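Local coordinates for sugar ABC transporter, sugar-binding protein (PDB 2HEU), which probably captures raffinose-type sugars outside the cell and hands them to an ABC transporter for import, acting as its extracellular solute-binding protein, at residues A174-N178 / P255-W259; Y180-F185 / D217-I223; N205-L209 / V389-N393. One frame throughout, in Å; residues are numbered along the deposited sequence.

Contact 1. Residues A174-N178 / P255-W259; sequences AWTLN and PNGSW
Leu177 meets Pro255 where a 3-10 turn runs against an edge strand in a lobe of this periplasmic-binding-protein fold. The turn, 174-177, leads into helix 178-189, with Leu177 as the N-cap residue; strand 253-257 is an outer strand of a three-stranded antiparallel sheet. The close-packed part is here: CD2 of Leu177 comes to 3.5 Å from CG of Pro255, the two side chains slanting across one another, and Tyr129 of the central strand packs on both. Tyr129 also hydrogen-bonds the backbone O of Thr176, while the hydroxyl of Thr176 turns back to the carbonyl of Asp173, and no hydrogen bond spans the two segments themselves. The looser, partly exposed side belongs to Trp175 and Trp259. Trp175 has chi1 64°, with CG between the backbone N and carbonyl carbon, and this swings the six-membered ring out toward 255-259. The indoles pass in opposite directions with planes inclined by 49°, centroids of the Trp175 six-membered and Trp259 five-membered rings 5.8 Å apart, and Tyr239 touches both residues. The two indoles come closest where NE1 of Trp259 stands at the edge of the Trp175 ring, 3.7 Å from its CZ3.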
loop_
_atom_site.group_PDB
_atom_site.type_symbol
_atom_site.label_atom_id
_atom_site.label_comp_id
_atom_site.label_asym_id
_atom_site.label_seq_id
_atom_site.Cartn_x
_atom_site.Cartn_y
_atom_site.Cartn_z
ATOM N N ALA A 174 -0.806 7.150 14.524
ATOM C CA ALA A 174 -1.812 6.067 14.438
ATOM C C ALA A 174 -1.860 5.412 13.070
ATOM O O ALA A 174 -2.172 4.221 12.981
ATOM C CB ALA A 174 -3.186 6.659 14.799
ATOM N N TRP A 175 -1.584 6.188 11.995
ATOM C CA TRP A 175 -1.638 5.609 10.641
ATOM C C TRP A 175 -0.787 4.379 10.530
ATOM O O TRP A 175 -1.042 3.513 9.674
ATOM C CB TRP A 175 -1.224 6.637 9.596
ATOM C CG TRP A 175 0.186 7.113 9.676
ATOM C CD1 TRP A 175 0.669 8.264 10.250
ATOM C CD2 TRP A 175 1.331 6.472 9.115
ATOM N NE1 TRP A 175 2.035 8.371 10.047
ATOM C CE2 TRP A 175 2.443 7.261 9.376
ATOM C CE3 TRP A 175 1.535 5.280 8.407
ATOM C CZ2 TRP A 175 3.789 6.928 8.924
ATOM C CZ3 TRP A 175 2.820 4.942 8.018
ATOM C CH2 TRP A 175 3.901 5.774 8.292
ATOM N N THR A 176 0.290 4.254 11.298
ATOM C CA THR A 176 1.166 3.141 11.194
ATOM C C THR A 176 0.500 1.767 11.400
ATOM O O THR A 176 1.036 0.772 10.926
ATOM C CB THR A 176 2.414 3.253 12.140
ATOM O OG1 THR A 176 1.956 3.254 13.489
ATOM C CG2 THR A 176 3.274 4.484 11.835
ATOM N N LEU A 177 -0.594 1.768 12.145
ATOM C CA LEU A 177 -1.349 0.532 12.429
ATOM C C LEU A 177 -2.598 0.333 11.565
ATOM O O LEU A 177 -3.328 -0.621 11.780
ATOM C CB LEU A 177 -1.709 0.452 13.925
ATOM C CG LEU A 177 -0.523 0.342 14.857
ATOM C CD1 LEU A 177 -1.023 0.181 16.282
ATOM C CD2 LEU A 177 0.433 -0.782 14.459
ATOM N N ASN A 178 -2.792 1.215 10.575
ATOM C CA ASN A 178 -3.957 0.995 9.673
ATOM C C ASN A 178 -3.855 -0.389 9.044
ATOM O O ASN A 178 -4.829 -1.158 9.080
ATOM C CB ASN A 178 -3.907 2.116 8.616
ATOM C CG ASN A 178 -5.085 2.089 7.719
ATOM O OD1 ASN A 178 -4.866 2.492 6.477
ATOM N ND2 ASN A 178 -6.233 1.844 8.154
ATOM N N PRO A 255 5.443 -3.185 12.879
ATOM C CA PRO A 255 4.437 -3.353 11.816
ATOM C C PRO A 255 4.409 -2.134 10.960
ATOM O O PRO A 255 4.223 -1.006 11.439
ATOM C CB PRO A 255 3.122 -3.504 12.634
ATOM C CG PRO A 255 3.373 -2.631 13.864
ATOM C CD PRO A 255 4.820 -2.819 14.187
ATOM N N ASN A 256 4.563 -2.311 9.659
ATOM C CA ASN A 256 4.509 -1.102 8.783
ATOM C C ASN A 256 4.417 -1.566 7.305
ATOM O O ASN A 256 4.401 -2.775 6.993
ATOM C CB ASN A 256 5.720 -0.192 9.045
ATOM C CG ASN A 256 5.324 1.271 9.035
ATOM O OD1 ASN A 256 5.436 1.965 10.121
ATOM N ND2 ASN A 256 4.852 1.768 7.973
ATOM N N GLY A 257 4.331 -0.565 6.449
ATOM C CA GLY A 257 4.241 -0.845 5.028
ATOM C C GLY A 257 5.586 -1.072 4.411
ATOM O O GLY A 257 6.653 -0.797 4.973
ATOM N N SER A 258 5.538 -1.527 3.145
ATOM C CA SER A 258 6.740 -1.735 2.328
ATOM C C SER A 258 7.557 -0.488 2.119
ATOM O O SER A 258 8.743 -0.573 1.833
ATOM C CB SER A 258 6.268 -2.304 0.951
ATOM O OG SER A 258 5.258 -1.532 0.350
ATOM N N TRP A 259 6.896 0.672 2.237
ATOM C CA TRP A 259 7.563 1.952 2.088
ATOM C C TRP A 259 8.679 2.125 3.136
ATOM O O TRP A 259 9.619 2.898 2.942
ATOM C CB TRP A 259 6.579 3.117 2.204
ATOM C CG TRP A 259 5.700 3.066 3.395
ATOM C CD1 TRP A 259 6.005 3.435 4.671
ATOM C CD2 TRP A 259 4.346 2.551 3.464
ATOM N NE1 TRP A 259 4.923 3.210 5.517
ATOM C CE2 TRP A 259 3.916 2.657 4.798
ATOM C CE3 TRP A 259 3.476 1.989 2.514
ATOM C CZ2 TRP A 259 2.630 2.235 5.195
ATOM C CZ3 TRP A 259 2.207 1.564 2.906
ATOM C CH2 TRP A 259 1.800 1.733 4.220
#

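Contact 2. Residues Y180-F185 / D217-I223; sequences YNQLAF and DIKVMDI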
loop_
_atom_site.group_PDB
_atom_site.type_symbol
_atom_site.label_atom_id
_atom_site.label_comp_id
_atom_site.label_asym_id
_atom_site.label_seq_id
_atom_site.Cartn_x
_atom_site.Cartn_y
_atom_site.Cartn_z
ATOM N N TYR A 180 -2.290 -3.017 10.043
ATOM C CA TYR A 180 -2.352 -4.064 11.052
ATOM C C TYR A 180 -3.821 -4.418 11.336
ATOM O O TYR A 180 -4.198 -5.587 11.326
ATOM C CB TYR A 180 -1.615 -3.634 12.297
ATOM C CG TYR A 180 -1.478 -4.734 13.319
ATOM C CD1 TYR A 180 -0.354 -5.518 13.414
ATOM C CD2 TYR A 180 -2.504 -5.018 14.206
ATOM C CE1 TYR A 180 -0.261 -6.560 14.317
ATOM C CE2 TYR A 180 -2.443 -6.047 15.115
ATOM C CZ TYR A 180 -1.323 -6.818 15.171
ATOM O OH TYR A 180 -1.190 -7.877 16.036
ATOM N N ASN A 181 -4.618 -3.412 11.636
ATOM C CA ASN A 181 -6.011 -3.684 12.000
ATOM C C ASN A 181 -6.828 -4.081 10.785
ATOM O O ASN A 181 -7.750 -4.903 10.886
ATOM C CB ASN A 181 -6.597 -2.523 12.771
ATOM C CG ASN A 181 -7.855 -2.919 13.571
ATOM O OD1 ASN A 181 -8.069 -4.130 13.808
ATOM N ND2 ASN A 181 -8.602 -1.933 13.995
ATOM N N GLN A 182 -6.535 -3.525 9.614
ATOM C CA GLN A 182 -7.244 -4.033 8.418
ATOM C C GLN A 182 -6.978 -5.510 8.242
ATOM O O GLN A 182 -7.901 -6.259 7.888
ATOM C CB GLN A 182 -6.852 -3.234 7.177
ATOM C CG GLN A 182 -7.351 -1.819 7.224
ATOM C CD GLN A 182 -7.277 -1.112 5.894
ATOM O OE1 GLN A 182 -7.184 -1.745 4.838
ATOM N NE2 GLN A 182 -7.346 0.193 5.936
ATOM N N LEU A 183 -5.764 -5.960 8.468
ATOM C CA LEU A 183 -5.394 -7.382 8.326
ATOM C C LEU A 183 -5.966 -8.228 9.481
ATOM O O LEU A 183 -6.283 -9.403 9.266
ATOM C CB LEU A 183 -3.920 -7.545 8.162
ATOM C CG LEU A 183 -3.403 -7.057 6.810
ATOM C CD1 LEU A 183 -1.881 -6.910 6.812
ATOM C CD2 LEU A 183 -3.844 -7.964 5.718
ATOM N N ALA A 184 -6.107 -7.645 10.667
ATOM C CA ALA A 184 -6.839 -8.327 11.739
ATOM C C ALA A 184 -8.239 -8.645 11.272
ATOM O O ALA A 184 -8.720 -9.792 11.359
ATOM C CB ALA A 184 -6.843 -7.438 12.984
ATOM N N PHE A 185 -8.967 -7.642 10.734
ATOM C CA PHE A 185 -10.310 -7.907 10.255
ATOM C C PHE A 185 -10.297 -8.819 9.060
ATOM O O PHE A 185 -11.201 -9.684 8.934
ATOM C CB PHE A 185 -11.054 -6.618 9.922
ATOM C CG PHE A 185 -11.584 -5.895 11.126
ATOM C CD1 PHE A 185 -11.092 -4.673 11.541
ATOM C CD2 PHE A 185 -12.640 -6.440 11.853
ATOM C CE1 PHE A 185 -11.598 -4.020 12.661
ATOM C CE2 PHE A 185 -13.153 -5.825 12.969
ATOM C CZ PHE A 185 -12.639 -4.592 13.370
ATOM N N ASP A 217 -10.876 -9.944 16.019
ATOM C CA ASP A 217 -10.130 -8.690 15.792
ATOM C C ASP A 217 -9.442 -8.239 17.088
ATOM O O ASP A 217 -8.291 -7.818 17.049
ATOM C CB ASP A 217 -11.103 -7.615 15.316
ATOM C CG ASP A 217 -10.436 -6.270 15.202
ATOM O OD1 ASP A 217 -9.607 -6.209 14.196
ATOM O OD2 ASP A 217 -10.633 -5.367 15.994
ATOM N N ILE A 218 -10.138 -8.296 18.227
ATOM C CA ILE A 218 -9.571 -7.916 19.486
ATOM C C ILE A 218 -8.423 -8.813 19.856
ATOM O O ILE A 218 -7.407 -8.357 20.364
ATOM C CB ILE A 218 -10.699 -7.876 20.531
ATOM C CG1 ILE A 218 -11.606 -6.666 20.257
ATOM C CG2 ILE A 218 -10.115 -7.861 21.948
ATOM C CD1 ILE A 218 -12.929 -6.684 20.991
ATOM N N LYS A 219 -8.540 -10.128 19.608
ATOM C CA LYS A 219 -7.449 -11.053 19.848
ATOM C C LYS A 219 -6.198 -10.613 19.078
ATOM O O LYS A 219 -5.084 -10.548 19.637
ATOM C CB LYS A 219 -7.847 -12.459 19.446
ATOM C CG LYS A 219 -6.777 -13.504 19.539
ATOM C CD LYS A 219 -7.251 -14.843 19.024
ATOM C CE LYS A 219 -6.226 -15.935 18.926
ATOM N NZ LYS A 219 -5.714 -16.355 20.217
ATOM N N VAL A 220 -6.344 -10.299 17.815
ATOM C CA VAL A 220 -5.180 -9.889 16.993
ATOM C C VAL A 220 -4.621 -8.548 17.506
ATOM O O VAL A 220 -3.403 -8.366 17.655
ATOM C CB VAL A 220 -5.520 -9.881 15.527
ATOM C CG1 VAL A 220 -4.306 -9.419 14.706
ATOM C CG2 VAL A 220 -5.961 -11.255 15.055
ATOM N N MET A 221 -5.497 -7.574 17.790
ATOM C CA MET A 221 -5.047 -6.308 18.355
ATOM C C MET A 221 -4.353 -6.504 19.684
ATOM O O MET A 221 -3.379 -5.770 19.999
ATOM C CB MET A 221 -6.212 -5.329 18.505
ATOM C CG MET A 221 -6.731 -4.751 17.212
ATOM S SD MET A 221 -5.501 -3.934 16.182
ATOM C CE MET A 221 -4.744 -2.810 17.371
ATOM N N ASP A 222 -4.809 -7.465 20.498
ATOM C CA ASP A 222 -4.237 -7.687 21.792
ATOM C C ASP A 222 -2.833 -8.213 21.767
ATOM O O ASP A 222 -2.124 -8.133 22.767
ATOM C CB ASP A 222 -5.145 -8.591 22.670
ATOM C CG ASP A 222 -6.263 -7.852 23.311
ATOM O OD1 ASP A 222 -6.241 -6.610 23.395
ATOM O OD2 ASP A 222 -7.207 -8.524 23.822
ATOM N N ILE A 223 -2.360 -8.722 20.617
ATOM C CA ILE A 223 -0.938 -9.076 20.503
ATOM C C ILE A 223 -0.063 -7.872 20.801
ATOM O O ILE A 223 1.008 -7.972 21.375
ATOM C CB ILE A 223 -0.668 -9.679 19.105
ATOM C CG1 ILE A 223 -1.441 -10.986 18.936
ATOM C CG2 ILE A 223 0.820 -9.891 18.860
ATOM C CD1 ILE A 223 -1.468 -11.563 17.520
#
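Phe185 and Asp217 are stacked flat on each other where two helices of the lobe, 178-189 and 212-222, pack as a roughly antiparallel, clearly inclined pair. Their short segments approach to 8.9 Å between axes, with N-to-C directions 142° apart. The carboxylate lies only 10° from parallel to the phenyl plane: OD1 of Asp217 sits over the centre of one ring face, 3.2 Å above it, and CB of the same residue makes a CH-pi contact with that ring. Asp217 reaches this place because its CG is anti to the backbone N, and the same OD1 also approaches CB of Ala184. The buried carboxylate thus has a negative oxygen over the ring, which would probably raise its pKa; the amide end of Asn181 is its close polar neighbour, with OD1 of Asn181 2.6 Å from OD1 of Asp217.

The Tyr180 ring is met at its edge instead. SD of Met221 stands there, 4.9 Å from the ring centroid, a Met-aromatic contact, while the chain of Met221, bent at chi2 and chi3, also brings its sulfur against Asn181. Beside the hydroxyl end of the ring, CG1 of Val220 touches CE2 of Tyr180 and CB of Ala184. Helix 149-161 backs Val220 and Ile223, and helix 370-382 backs Met221.

The phenol hydroxyl donates to the backbone O of Val220, which also accepts from Ile223 N on the opposite face of the carbonyl plane; Tyr180 OH lies 2.8 Å from Val220 O, 41° out of that plane.

Contact 3. Residues N205-L209 / V389-N393; sequences NAIKL and VNDLN
Asn393 grips the backbone of Ile207 with both ends of its amide, much as a residue of a hydrogen-bonded antiparallel pair does. ND2 donates to the carbonyl O of Ile207 at 2.8 Å, an almost straight bond (168° at the hydrogen) that lies in the amide plane of Asn393 and lands on a lone pair of the acceptor. In return, the backbone N of Ile207 donates to OD1 of Asn393 over a longer 3.3 Å, again in the carbonyl plane and on a lone pair. The pair of bonds closes a ring around one residue of a loop that has no regular structure of its own, and two bonds leave the amide little freedom to rotate.

The apolar contacts lie around this pair. CG1 of Val389 presses on the Ile207 carbonyl O at 3.4 Å, and its other branch, CG2, meets Leu209 at CA (3.9 Å) and at CD1. Ile207 carries its own side chain past that of Asn393 in the opposite direction, with CD1 ending 4.0 Å from CB of Leu392. Asn393 itself is set with CG anti to its carbonyl carbon (chi1 -73°), which turns the amide from helix 385-396 toward the loop.

Farther out, Met214 of helix 212-222 touches Ile207, Val389 and Leu392 alike, and Tyr198 and Leu199 of helix 192-199 also pack on Ile207. At the start of the loop Asn397 bonds the backbone N of Asn205; toward helix 212-222, Asp211 accepts from the backbone N of Lys208.

Peptide groups in such a loop lack the partners that a helix or sheet would supply. Here a side-chain amide, offering donor and acceptor together, satisfies both the N-H and C=O of Ile207 while the side chain of Ile207 goes into the apolar layer between helices.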
loop_
_atom_site.group_PDB
_atom_site.type_symbol
_atom_site.label_atom_id
_atom_site.label_comp_id
_atom_site.label_asym_id
_atom_site.label_seq_id
_atom_site.Cartn_x
_atom_site.Cartn_y
_atom_site.Cartn_z
ATOM N N ASN A 205 -24.824 0.432 13.305
ATOM C CA ASN A 205 -24.737 -0.076 14.652
ATOM C C ASN A 205 -24.666 -1.609 14.706
ATOM O O ASN A 205 -24.838 -2.158 15.788
ATOM C CB ASN A 205 -25.823 0.451 15.562
ATOM C CG ASN A 205 -25.680 1.964 15.692
ATOM O OD1 ASN A 205 -26.698 2.754 15.507
ATOM N ND2 ASN A 205 -24.501 2.406 15.963
ATOM N N ALA A 206 -24.300 -2.292 13.613
ATOM C CA ALA A 206 -24.280 -3.732 13.630
ATOM C C ALA A 206 -22.983 -4.322 14.147
ATOM O O ALA A 206 -22.928 -5.529 14.350
ATOM C CB ALA A 206 -24.555 -4.336 12.264
ATOM N N ILE A 207 -21.990 -3.545 14.386
ATOM C CA ILE A 207 -20.740 -4.077 14.918
ATOM C C ILE A 207 -20.912 -4.195 16.427
ATOM O O ILE A 207 -21.179 -3.176 17.082
ATOM C CB ILE A 207 -19.531 -3.173 14.548
ATOM C CG1 ILE A 207 -19.425 -3.035 13.010
ATOM C CG2 ILE A 207 -18.234 -3.636 15.206
ATOM C CD1 ILE A 207 -18.571 -1.871 12.554
ATOM N N LYS A 208 -20.818 -5.394 16.983
ATOM C CA LYS A 208 -21.037 -5.622 18.413
ATOM C C LYS A 208 -19.880 -6.344 19.022
ATOM O O LYS A 208 -19.255 -7.218 18.436
ATOM C CB LYS A 208 -22.307 -6.435 18.613
ATOM C CG LYS A 208 -23.546 -5.620 18.345
ATOM C CD LYS A 208 -24.802 -6.462 18.239
ATOM C CE LYS A 208 -25.102 -7.333 19.293
ATOM N NZ LYS A 208 -26.449 -7.899 19.066
ATOM N N LEU A 209 -19.622 -5.999 20.283
ATOM C CA LEU A 209 -18.531 -6.627 21.036
ATOM C C LEU A 209 -18.671 -8.129 21.119
ATOM O O LEU A 209 -17.690 -8.824 21.093
ATOM C CB LEU A 209 -18.485 -5.984 22.431
ATOM C CG LEU A 209 -17.381 -6.496 23.306
ATOM C CD1 LEU A 209 -16.006 -6.299 22.702
ATOM C CD2 LEU A 209 -17.481 -5.784 24.702
ATOM N N VAL A 389 -15.378 -0.725 19.838
ATOM C CA VAL A 389 -16.609 -1.050 19.111
ATOM C C VAL A 389 -17.430 0.188 18.883
ATOM O O VAL A 389 -17.929 0.424 17.765
ATOM C CB VAL A 389 -17.372 -2.144 19.857
ATOM C CG1 VAL A 389 -18.765 -2.322 19.254
ATOM C CG2 VAL A 389 -16.592 -3.454 19.849
ATOM N N ASN A 390 -17.612 0.998 19.903
ATOM C CA ASN A 390 -18.355 2.223 19.748
ATOM C C ASN A 390 -17.738 3.129 18.693
ATOM O O ASN A 390 -18.437 3.728 17.850
ATOM C CB ASN A 390 -18.448 2.928 21.086
ATOM C CG ASN A 390 -19.344 2.236 22.094
ATOM O OD1 ASN A 390 -20.103 1.336 21.745
ATOM N ND2 ASN A 390 -19.203 2.644 23.342
ATOM N N ASP A 391 -16.402 3.249 18.709
ATOM C CA ASP A 391 -15.683 4.030 17.721
ATOM C C ASP A 391 -15.878 3.513 16.321
ATOM O O ASP A 391 -15.980 4.296 15.362
ATOM C CB ASP A 391 -14.183 4.052 18.038
ATOM C CG ASP A 391 -13.762 4.810 19.259
ATOM O OD1 ASP A 391 -14.514 5.603 19.779
ATOM O OD2 ASP A 391 -12.569 4.617 19.645
ATOM N N LEU A 392 -15.847 2.213 16.158
ATOM C CA LEU A 392 -16.062 1.604 14.837
ATOM C C LEU A 392 -17.429 1.962 14.325
ATOM O O LEU A 392 -17.583 2.382 13.164
ATOM C CB LEU A 392 -15.917 0.061 14.912
ATOM C CG LEU A 392 -14.448 -0.425 15.027
ATOM C CD1 LEU A 392 -14.419 -1.821 15.575
ATOM C CD2 LEU A 392 -13.744 -0.362 13.680
ATOM N N ASN A 393 -18.484 1.794 15.139
ATOM C CA ASN A 393 -19.808 2.189 14.645
ATOM C C ASN A 393 -19.881 3.687 14.369
ATOM O O ASN A 393 -20.515 4.102 13.378
ATOM C CB ASN A 393 -20.931 1.772 15.590
ATOM C CG ASN A 393 -21.159 0.269 15.525
ATOM O OD1 ASN A 393 -21.451 -0.306 14.465
ATOM N ND2 ASN A 393 -20.999 -0.403 16.670
#

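Overall arrangement
From the N terminus, the chain reaches 174-178 first, then enters helix 178-189, whose residues 180-185 form the first half of contact 2. The loop 205-209 follows, before helix 212-222 returns with 217-223 and closes contact 2. Contact 1 closes later at 255-259, so contact 2 is nested within its loop. Contact 3 waits for 389-393 near the C terminus and crosses both others. Contacts 1 and 2 touch through Pro255 and Tyr180; contacts 2 and 3 touch through Ile218 with Leu209 and Phe185 with Leu392. Together they tie the three-stranded sheet, through paired helices, to C-terminal helix 385-396.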